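Local coordinates for protein beta-galactosidase (Bacteroides thetaiotaomicron, PDB 5MUJ) that probably hydrolyses arabinofuranosidic linkages in the plant pectin rhamnogalacturonan II, whose side chain B it holds in a glycan-binding pocket, at residues M148-G152 and Y206-V210; I189-H193 and L203-K207. One frame throughout, in Å; residues are numbered along the deposited sequence.

Contact 1 of 2, residues M148-G152 and Y206-V210. With 8PK (4-O-[(1R)-1-hydroxyethyl]-2-O-methyl-alpha-L-fucopyranose), chain B.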
HETATM    1  N   MSE A 148      12.226   4.170   3.664  1.00 10.85           N
HETATM    2  CA  MSE A 148      11.277   3.489   2.786  1.00 13.29           C
HETATM    3  C   MSE A 148      11.478   2.007   2.927  1.00 14.17           C
HETATM    4  O   MSE A 148      12.611   1.557   3.085  1.00 15.57           O
HETATM    5  CB  MSE A 148      11.602   3.914   1.363  1.00 13.86           C
HETATM    6  CG  MSE A 148      10.827   3.207   0.269  1.00 17.68           C
HETATM    7 SE   MSE A 148      11.534   3.693  -1.488  1.00 28.85          SE
HETATM    8  CE  MSE A 148       9.969   4.814  -1.784  1.00 28.21           C
ATOM      9  N   THR A 149      10.400   1.246   2.902  1.00 12.76           N
ATOM     10  CA  THR A 149      10.492  -0.201   2.735  1.00 12.32           C
ATOM     11  C   THR A 149       9.966  -0.554   1.373  1.00 11.79           C
ATOM     12  O   THR A 149       9.248   0.199   0.759  1.00 13.69           O
ATOM     13  CB  THR A 149       9.728  -1.008   3.792  1.00 13.45           C
ATOM     14  OG1 THR A 149       8.330  -0.689   3.708  1.00 16.26           O
ATOM     15  CG2 THR A 149      10.304  -0.728   5.188  1.00 13.36           C
ATOM     16  N   TYR A 150      10.294  -1.749   0.909  1.00 10.81           N
ATOM     17  CA  TYR A 150       9.949  -2.174  -0.442  1.00 11.09           C
ATOM     18  C   TYR A 150       9.768  -3.686  -0.644  1.00 10.99           C
ATOM     19  O   TYR A 150      10.298  -4.540   0.138  1.00 13.32           O
ATOM     20  CB  TYR A 150      10.926  -1.582  -1.472  1.00 11.48           C
ATOM     21  CG  TYR A 150      12.369  -2.049  -1.394  1.00 10.48           C
ATOM     22  CD1 TYR A 150      12.817  -3.148  -2.138  1.00  9.88           C
ATOM     23  CD2 TYR A 150      13.300  -1.354  -0.646  1.00 10.53           C
ATOM     24  CE1 TYR A 150      14.159  -3.544  -2.105  1.00 11.69           C
ATOM     25  CE2 TYR A 150      14.648  -1.742  -0.599  1.00 10.09           C
ATOM     26  CZ  TYR A 150      15.077  -2.825  -1.333  1.00 11.87           C
ATOM     27  OH  TYR A 150      16.429  -3.157  -1.265  1.00 13.98           O
ATOM     28  N   ILE A 151       8.977  -4.017  -1.659  1.00 11.29           N
ATOM     29  CA  ILE A 151       8.886  -5.377  -2.236  1.00 13.00           C
ATOM     30  C   ILE A 151      10.161  -5.572  -3.058  1.00 12.85           C
ATOM     31  O   ILE A 151      10.394  -4.816  -4.038  1.00 14.96           O
ATOM     32  CB  ILE A 151       7.625  -5.513  -3.127  1.00 12.85           C
ATOM     33  CG1 ILE A 151       6.362  -5.528  -2.265  1.00 14.24           C
ATOM     34  CG2 ILE A 151       7.744  -6.677  -4.103  1.00 16.70           C
ATOM     35  CD1 ILE A 151       5.067  -5.432  -3.037  1.00 13.77           C
ATOM     36  N   GLY A 152      10.993  -6.552  -2.677  1.00 12.05           N
ATOM     37  CA  GLY A 152      12.214  -6.842  -3.395  1.00 11.79           C
ATOM     38  C   GLY A 152      12.292  -8.293  -3.814  1.00 11.94           C
ATOM     39  O   GLY A 152      11.726  -9.149  -3.138  1.00 13.12           O
ATOM     40  N   TYR A 206       4.597  -9.273   0.801  1.00 12.83           N
ATOM     41  CA  TYR A 206       4.085  -8.286  -0.144  1.00 11.15           C
ATOM     42  C   TYR A 206       4.285  -6.845   0.440  1.00 12.10           C
ATOM     43  O   TYR A 206       5.398  -6.540   0.925  1.00 14.71           O
ATOM     44  CB  TYR A 206       2.661  -8.580  -0.527  1.00 12.42           C
ATOM     45  CG  TYR A 206       2.437  -9.845  -1.305  1.00 11.73           C
ATOM     46  CD1 TYR A 206       2.736  -9.908  -2.657  1.00 11.08           C
ATOM     47  CD2 TYR A 206       1.900 -10.987  -0.705  1.00 12.69           C
ATOM     48  CE1 TYR A 206       2.494 -11.024  -3.417  1.00 13.13           C
ATOM     49  CE2 TYR A 206       1.688 -12.131  -1.453  1.00 13.18           C
ATOM     50  CZ  TYR A 206       1.987 -12.162  -2.788  1.00 15.23           C
ATOM     51  OH  TYR A 206       1.718 -13.298  -3.514  1.00 17.78           O
ATOM     52  N   LYS A 207       3.266  -5.971   0.395  1.00 11.24           N
ATOM     53  CA  LYS A 207       3.459  -4.553   0.844  1.00 10.42           C
ATOM     54  C   LYS A 207       3.794  -4.497   2.333  1.00 11.04           C
ATOM     55  O   LYS A 207       3.362  -5.415   3.078  1.00 12.63           O
ATOM     56  CB  LYS A 207       2.218  -3.676   0.535  1.00 12.37           C
ATOM     57  CG  LYS A 207       2.226  -2.336   1.238  1.00 12.50           C
ATOM     58  CD  LYS A 207       1.295  -1.267   0.654  1.00 14.91           C
ATOM     59  CE  LYS A 207       1.382   0.029   1.450  1.00 15.04           C
ATOM     60  NZ  LYS A 207       0.553   1.102   0.815  1.00 15.02           N
ATOM     61  N   SER A 208       4.632  -3.541   2.735  1.00 10.12           N
ATOM     62  CA  SER A 208       4.938  -3.184   4.111  1.00  9.23           C
ATOM     63  C   SER A 208       4.884  -1.672   4.288  1.00 10.52           C
ATOM     64  O   SER A 208       5.045  -0.930   3.318  1.00 14.04           O
ATOM     65  CB  SER A 208       6.366  -3.634   4.461  1.00  9.42           C
ATOM     66  OG  SER A 208       7.297  -2.965   3.598  1.00 11.32           O
ATOM     67  N   THR A 209       4.658  -1.211   5.508  1.00 10.25           N
ATOM     68  CA  THR A 209       4.790   0.232   5.846  1.00 11.09           C
ATOM     69  C   THR A 209       5.249   0.281   7.280  1.00 11.14           C
ATOM     70  O   THR A 209       4.723  -0.476   8.117  1.00 12.56           O
ATOM     71  CB  THR A 209       3.480   1.019   5.662  1.00 12.85           C
ATOM     72  OG1 THR A 209       3.192   1.118   4.270  1.00 14.73           O
ATOM     73  CG2 THR A 209       3.604   2.398   6.226  1.00 13.71           C
ATOM     74  N   VAL A 210       6.289   1.043   7.554  1.00 10.84           N
ATOM     75  CA  VAL A 210       6.818   1.204   8.910  1.00 12.10           C
ATOM     76  C   VAL A 210       6.368   2.531   9.492  1.00 12.74           C
ATOM     77  O   VAL A 210       6.516   3.594   8.852  1.00 13.03           O
ATOM     78  CB  VAL A 210       8.364   1.113   8.916  1.00 12.57           C
ATOM     79  CG1 VAL A 210       8.944   1.416  10.301  1.00 10.84           C
ATOM     80  CG2 VAL A 210       8.790  -0.252   8.392  1.00 12.14           C
TER
HETATM   81  O9  8PK B   8       4.310 -18.912  -5.264  1.00 31.44           O
HETATM   82  C8  8PK B   8       4.006 -17.785  -4.450  1.00 27.43           C
HETATM   83  C10 8PK B   8       5.256 -16.980  -4.174  1.00 28.46           C
HETATM   84  O4  8PK B   8       2.998 -16.982  -5.082  1.00 27.62           O
HETATM   85  C4  8PK B   8       1.819 -17.714  -5.429  1.00 26.30           C
HETATM   86  C5  8PK B   8       1.182 -17.071  -6.644  1.00 25.75           C
HETATM   87  C6  8PK B   8       2.158 -17.005  -7.825  1.00 29.69           C
HETATM   88  O5  8PK B   8       0.720 -15.744  -6.307  1.00 24.10           O
HETATM   89  C3  8PK B   8       0.833 -17.764  -4.266  1.00 27.70           C
HETATM   90  O3  8PK B   8       1.390 -18.368  -3.093  1.00 28.67           O
HETATM   91  C2  8PK B   8       0.409 -16.352  -3.935  1.00 27.18           C
HETATM   92  O2  8PK B   8      -0.544 -16.419  -2.867  1.00 30.36           O
HETATM   93  C7  8PK B   8      -0.059 -15.918  -1.613  1.00 30.05           C
HETATM   94  C1  8PK B   8      -0.171 -15.674  -5.179  1.00 24.79           C
HETATM   95  O   HOH W   1       7.486   1.796   4.923  1.00 13.39           O

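Contact 2 of 2, residues I189-H193 and L203-K207. With 8PK (4-O-[(1R)-1-hydroxyethyl]-2-O-methyl-alpha-L-fucopyranose), chain B.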
ATOM      1  N   ILE A 189      15.472  -7.000   4.887  1.00 12.59           N
ATOM      2  CA  ILE A 189      15.294  -6.885   6.339  1.00 12.47           C
ATOM      3  C   ILE A 189      14.362  -7.946   6.937  1.00 14.90           C
ATOM      4  O   ILE A 189      14.497  -8.281   8.118  1.00 17.11           O
ATOM      5  CB  ILE A 189      14.904  -5.456   6.810  1.00 11.97           C
ATOM      6  CG1 ILE A 189      13.708  -4.859   6.025  1.00 12.78           C
ATOM      7  CG2 ILE A 189      16.154  -4.579   6.811  1.00 13.22           C
ATOM      8  CD1 ILE A 189      13.063  -3.692   6.744  1.00 12.99           C
ATOM      9  N   LEU A 190      13.421  -8.450   6.141  1.00 15.55           N
ATOM     10  CA  LEU A 190      12.627  -9.624   6.496  1.00 14.03           C
ATOM     11  C   LEU A 190      12.568 -10.497   5.280  1.00 12.01           C
ATOM     12  O   LEU A 190      12.492 -10.031   4.147  1.00 15.47           O
ATOM     13  CB  LEU A 190      11.191  -9.330   6.931  1.00 15.69           C
ATOM     14  CG  LEU A 190      10.828  -8.315   8.038  1.00 16.39           C
ATOM     15  CD1 LEU A 190      11.525  -6.990   7.898  1.00 19.53           C
ATOM     16  CD2 LEU A 190       9.336  -8.079   8.010  1.00 16.84           C
ATOM     17  N   SER A 191      12.501 -11.794   5.502  1.00 11.75           N
ATOM     18  CA  SER A 191      12.419 -12.725   4.395  0.70 13.04           C
ATOM     19  C   SER A 191      11.668 -13.943   4.889  1.00 12.03           C
ATOM     20  O   SER A 191      11.578 -14.147   6.098  1.00 14.59           O
ATOM     21  CB  SER A 191      13.824 -13.064   3.906  0.70 14.55           C
ATOM     22  OG  SER A 191      13.898 -14.348   3.299  0.70 17.60           O
ATOM     23  N   ILE A 192      11.150 -14.721   3.946  1.00 12.53           N
ATOM     24  CA  ILE A 192      10.419 -15.997   4.243  1.00 13.91           C
ATOM     25  C   ILE A 192      11.310 -17.149   4.794  1.00 16.20           C
ATOM     26  O   ILE A 192      10.801 -18.099   5.364  1.00 20.64           O
ATOM     27  CB  ILE A 192       9.664 -16.535   2.987  1.00 16.47           C
ATOM     28  CG1 ILE A 192      10.653 -17.159   1.970  1.00 13.66           C
ATOM     29  CG2 ILE A 192       8.771 -15.445   2.378  1.00 15.87           C
ATOM     30  CD1 ILE A 192      10.086 -17.863   0.771  1.00 10.88           C
ATOM     31  N   HIS A 193      12.613 -17.026   4.537  1.00 17.62           N
ATOM     32  CA  HIS A 193      13.658 -17.947   4.925  1.00 16.10           C
ATOM     33  C   HIS A 193      14.235 -17.667   6.286  1.00 15.72           C
ATOM     34  O   HIS A 193      15.014 -18.488   6.788  1.00 17.91           O
ATOM     35  CB  HIS A 193      14.753 -17.889   3.874  1.00 18.30           C
ATOM     36  CG  HIS A 193      14.310 -18.360   2.527  1.00 23.19           C
ATOM     37  ND1 HIS A 193      13.626 -19.540   2.339  1.00 24.51           N
ATOM     38  CD2 HIS A 193      14.433 -17.799   1.304  1.00 26.02           C
ATOM     39  CE1 HIS A 193      13.362 -19.698   1.055  1.00 27.35           C
ATOM     40  NE2 HIS A 193      13.842 -18.653   0.406  1.00 26.14           N
ATOM     41  N   LEU A 203       5.071 -18.052   2.152  1.00 17.14           N
ATOM     42  CA  LEU A 203       5.052 -18.131   0.693  1.00 15.72           C
ATOM     43  C   LEU A 203       5.791 -16.954   0.020  1.00 15.52           C
ATOM     44  O   LEU A 203       6.583 -17.131  -0.902  1.00 18.25           O
ATOM     45  CB  LEU A 203       3.611 -18.234   0.181  1.00 13.72           C
ATOM     46  CG  LEU A 203       2.887 -19.499   0.682  1.00 15.86           C
ATOM     47  CD1 LEU A 203       1.403 -19.543   0.303  1.00 15.01           C
ATOM     48  CD2 LEU A 203       3.597 -20.765   0.188  1.00 15.46           C
ATOM     49  N   THR A 204       5.529 -15.756   0.515  1.00 14.14           N
ATOM     50  CA  THR A 204       6.109 -14.529  -0.049  1.00 14.26           C
ATOM     51  C   THR A 204       5.614 -13.394   0.814  1.00 13.73           C
ATOM     52  O   THR A 204       4.563 -13.480   1.435  1.00 16.85           O
ATOM     53  CB  THR A 204       5.737 -14.322  -1.538  1.00 15.82           C
ATOM     54  OG1 THR A 204       6.165 -13.025  -1.965  1.00 18.02           O
ATOM     55  CG2 THR A 204       4.231 -14.459  -1.758  1.00 18.89           C
ATOM     56  N   GLN A 205       6.398 -12.336   0.861  1.00 14.97           N
ATOM     57  CA  GLN A 205       5.981 -11.095   1.490  1.00 13.65           C
ATOM     58  C   GLN A 205       5.490 -10.157   0.409  1.00 14.90           C
ATOM     59  O   GLN A 205       5.831 -10.302  -0.768  1.00 20.32           O
ATOM     60  CB  GLN A 205       7.093 -10.538   2.397  1.00 14.27           C
ATOM     61  CG  GLN A 205       7.290 -11.561   3.574  1.00 14.79           C
ATOM     62  CD  GLN A 205       8.657 -11.637   4.204  1.00 16.87           C
ATOM     63  OE1 GLN A 205       8.812 -12.243   5.300  1.00 22.17           O
ATOM     64  NE2 GLN A 205       9.656 -11.183   3.510  1.00 16.80           N
ATOM     65  N   TYR A 206       4.597  -9.273   0.801  1.00 12.83           N
ATOM     66  CA  TYR A 206       4.085  -8.286  -0.144  1.00 11.15           C
ATOM     67  C   TYR A 206       4.285  -6.845   0.440  1.00 12.10           C
ATOM     68  O   TYR A 206       5.398  -6.540   0.925  1.00 14.71           O
ATOM     69  CB  TYR A 206       2.661  -8.580  -0.527  1.00 12.42           C
ATOM     70  CG  TYR A 206       2.437  -9.845  -1.305  1.00 11.73           C
ATOM     71  CD1 TYR A 206       2.736  -9.908  -2.657  1.00 11.08           C
ATOM     72  CD2 TYR A 206       1.900 -10.987  -0.705  1.00 12.69           C
ATOM     73  CE1 TYR A 206       2.494 -11.024  -3.417  1.00 13.13           C
ATOM     74  CE2 TYR A 206       1.688 -12.131  -1.453  1.00 13.18           C
ATOM     75  CZ  TYR A 206       1.987 -12.162  -2.788  1.00 15.23           C
ATOM     76  OH  TYR A 206       1.718 -13.298  -3.514  1.00 17.78           O
ATOM     77  N   LYS A 207       3.266  -5.971   0.395  1.00 11.24           N
ATOM     78  CA  LYS A 207       3.459  -4.553   0.844  1.00 10.42           C
ATOM     79  C   LYS A 207       3.794  -4.497   2.333  1.00 11.04           C
ATOM     80  O   LYS A 207       3.362  -5.415   3.078  1.00 12.63           O
ATOM     81  CB  LYS A 207       2.218  -3.676   0.535  1.00 12.37           C
ATOM     82  CG  LYS A 207       2.226  -2.336   1.238  1.00 12.50           C
ATOM     83  CD  LYS A 207       1.295  -1.267   0.654  1.00 14.91           C
ATOM     84  CE  LYS A 207       1.382   0.029   1.450  1.00 15.04           C
ATOM     85  NZ  LYS A 207       0.553   1.102   0.815  1.00 15.02           N
TER
HETATM   86  O9  8PK B   8       4.310 -18.912  -5.264  1.00 31.44           O
HETATM   87  C8  8PK B   8       4.006 -17.785  -4.450  1.00 27.43           C
HETATM   88  C10 8PK B   8       5.256 -16.980  -4.174  1.00 28.46           C
HETATM   89  O4  8PK B   8       2.998 -16.982  -5.082  1.00 27.62           O
HETATM   90  C4  8PK B   8       1.819 -17.714  -5.429  1.00 26.30           C
HETATM   91  C5  8PK B   8       1.182 -17.071  -6.644  1.00 25.75           C
HETATM   92  C6  8PK B   8       2.158 -17.005  -7.825  1.00 29.69           C
HETATM   93  O5  8PK B   8       0.720 -15.744  -6.307  1.00 24.10           O
HETATM   94  C3  8PK B   8       0.833 -17.764  -4.266  1.00 27.70           C
HETATM   95  O3  8PK B   8       1.390 -18.368  -3.093  1.00 28.67           O
HETATM   96  C2  8PK B   8       0.409 -16.352  -3.935  1.00 27.18           C
HETATM   97  O2  8PK B   8      -0.544 -16.419  -2.867  1.00 30.36           O
HETATM   98  C7  8PK B   8      -0.059 -15.918  -1.613  1.00 30.05           C
HETATM   99  C1  8PK B   8      -0.171 -15.674  -5.179  1.00 24.79           C

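Contact 1 of 2, residues M148-G152 and Y206-V210
The hydroxyls of T149 and S208 meet head on between two strands running antiparallel to each other (171°), with OG1 of T149 2.5 Å from OG of S208. This is a short hydrogen bond in which either group could be the donor. Each oxygen lies between its own backbone N and carbonyl carbon (chi1 62° and 61°), a rotation that points both hydroxyls into the gap. A water continues the link: it lies 2.9 Å from T149 OG1 and accepts from the backbone N of V210 at 3.0 Å. Threonine suits its place because its second branch is apolar. Its methyl CG2 packs on CG2 of V210 at 3.6 Å, the two side chains crossing at about a right angle.

Farther along, I151 lays its longer branch over the backbone of Y206, with CG1 3.5 Å from Y206 O. CD1 carries on toward K207 N, the extended isoleucine reaching along the neighbouring backbone. The CB of Y206 points away from strand 146-153, and its OH comes within 3.3 Å of C2 of 8PK, whose methyl C7 sits at the ring edge.

No backbone hydrogen bond joins 148-152 to 206-210. T149 bonds instead to F125 and Y150 to G168, which keeps strand 146-153 within its own sheet, while the OH of Y150 is hydrogen-bonded to D118. Strands 146-153 and 204-212 belong to successive sheets, so the contact lies between neighbouring blades of a beta-propeller. The two hydroxyls share one short hydrogen bond, and the water ties T149 OG1 to the amide of V210, so neutral polar groups link the strands beside the apolar contacts of T149 CG2 and I151.

Contact 2 of 2, residues I189-H193 and L203-K207
Q205 reaches L190 because its CG stands beside the backbone N (chi1 -65°) and the chain runs out extended beyond it, carrying the amide across to the loop. I192 answers with CG1 between its backbone N and carbonyl carbon (chi1 75°), which leaves methyl CG2 to lie against T204, 3.7 Å from its CA. The other branch of I192 brings CD1 to 4.0 Å from L203 O, and its CG1 also rests over the ring face of H193. A branched residue thus pads both the strand backbone and its own loop.

The amide nitrogen NE2 of Q205 donates to L190 O at 3.1 Å, but the bond is weak, bent to 138° at the hydrogen. The amide is also packed against the backbone of S191, with NE2 3.3 Å from S191 CA. Glutamine fits here, being long enough to cross and carrying a donor for a carbonyl of the irregular loop. With an alanine here, L190 O would lose this donor and the loop would probably be less firmly held against the strand, with a gap left beside S191.

On the sugar side, T204 and L203 help line the glycan pocket. T204 CG2 touches C10 of 8PK at 3.6 Å, while L203 CD1 approaches its O3. T204 OG1 turns to the protein instead, donating to Q205 O at 3.0 Å and also bonding to L165 N.

I189 and L190 form a classic beta bulge opposite V167 of strand 166-172, and the L190 side chain packs on M224 and Y226 of strand 222-231. F166 touches both I192 and Q205, so the loop packs against the start of strand 204-212, the first strand of its blade, and against strand 166-172 of the preceding blade.

Overall arrangement
The two contacts meet on strand 204-212, the first strand of its four-stranded sheet, and share Y206 and K207; their centres lie 10 Å apart. Along the chain come 148-152, then the loop 189-193, then the shared strand, on which both contacts end. Five such antiparallel sheets mark a five-bladed beta-propeller. Contact 1, its centre about 8 Å from the centre of the chain, joins the blade of strand 146-153 to the next one, while contact 2, its centre about 15 Å from the chain centre, anchors the connection between these blades. Both touch 8PK through L203, T204 and Y206, so strand 204-212 and the residue before it line part of the glycan pocket, and the contacts probably help hold them in place.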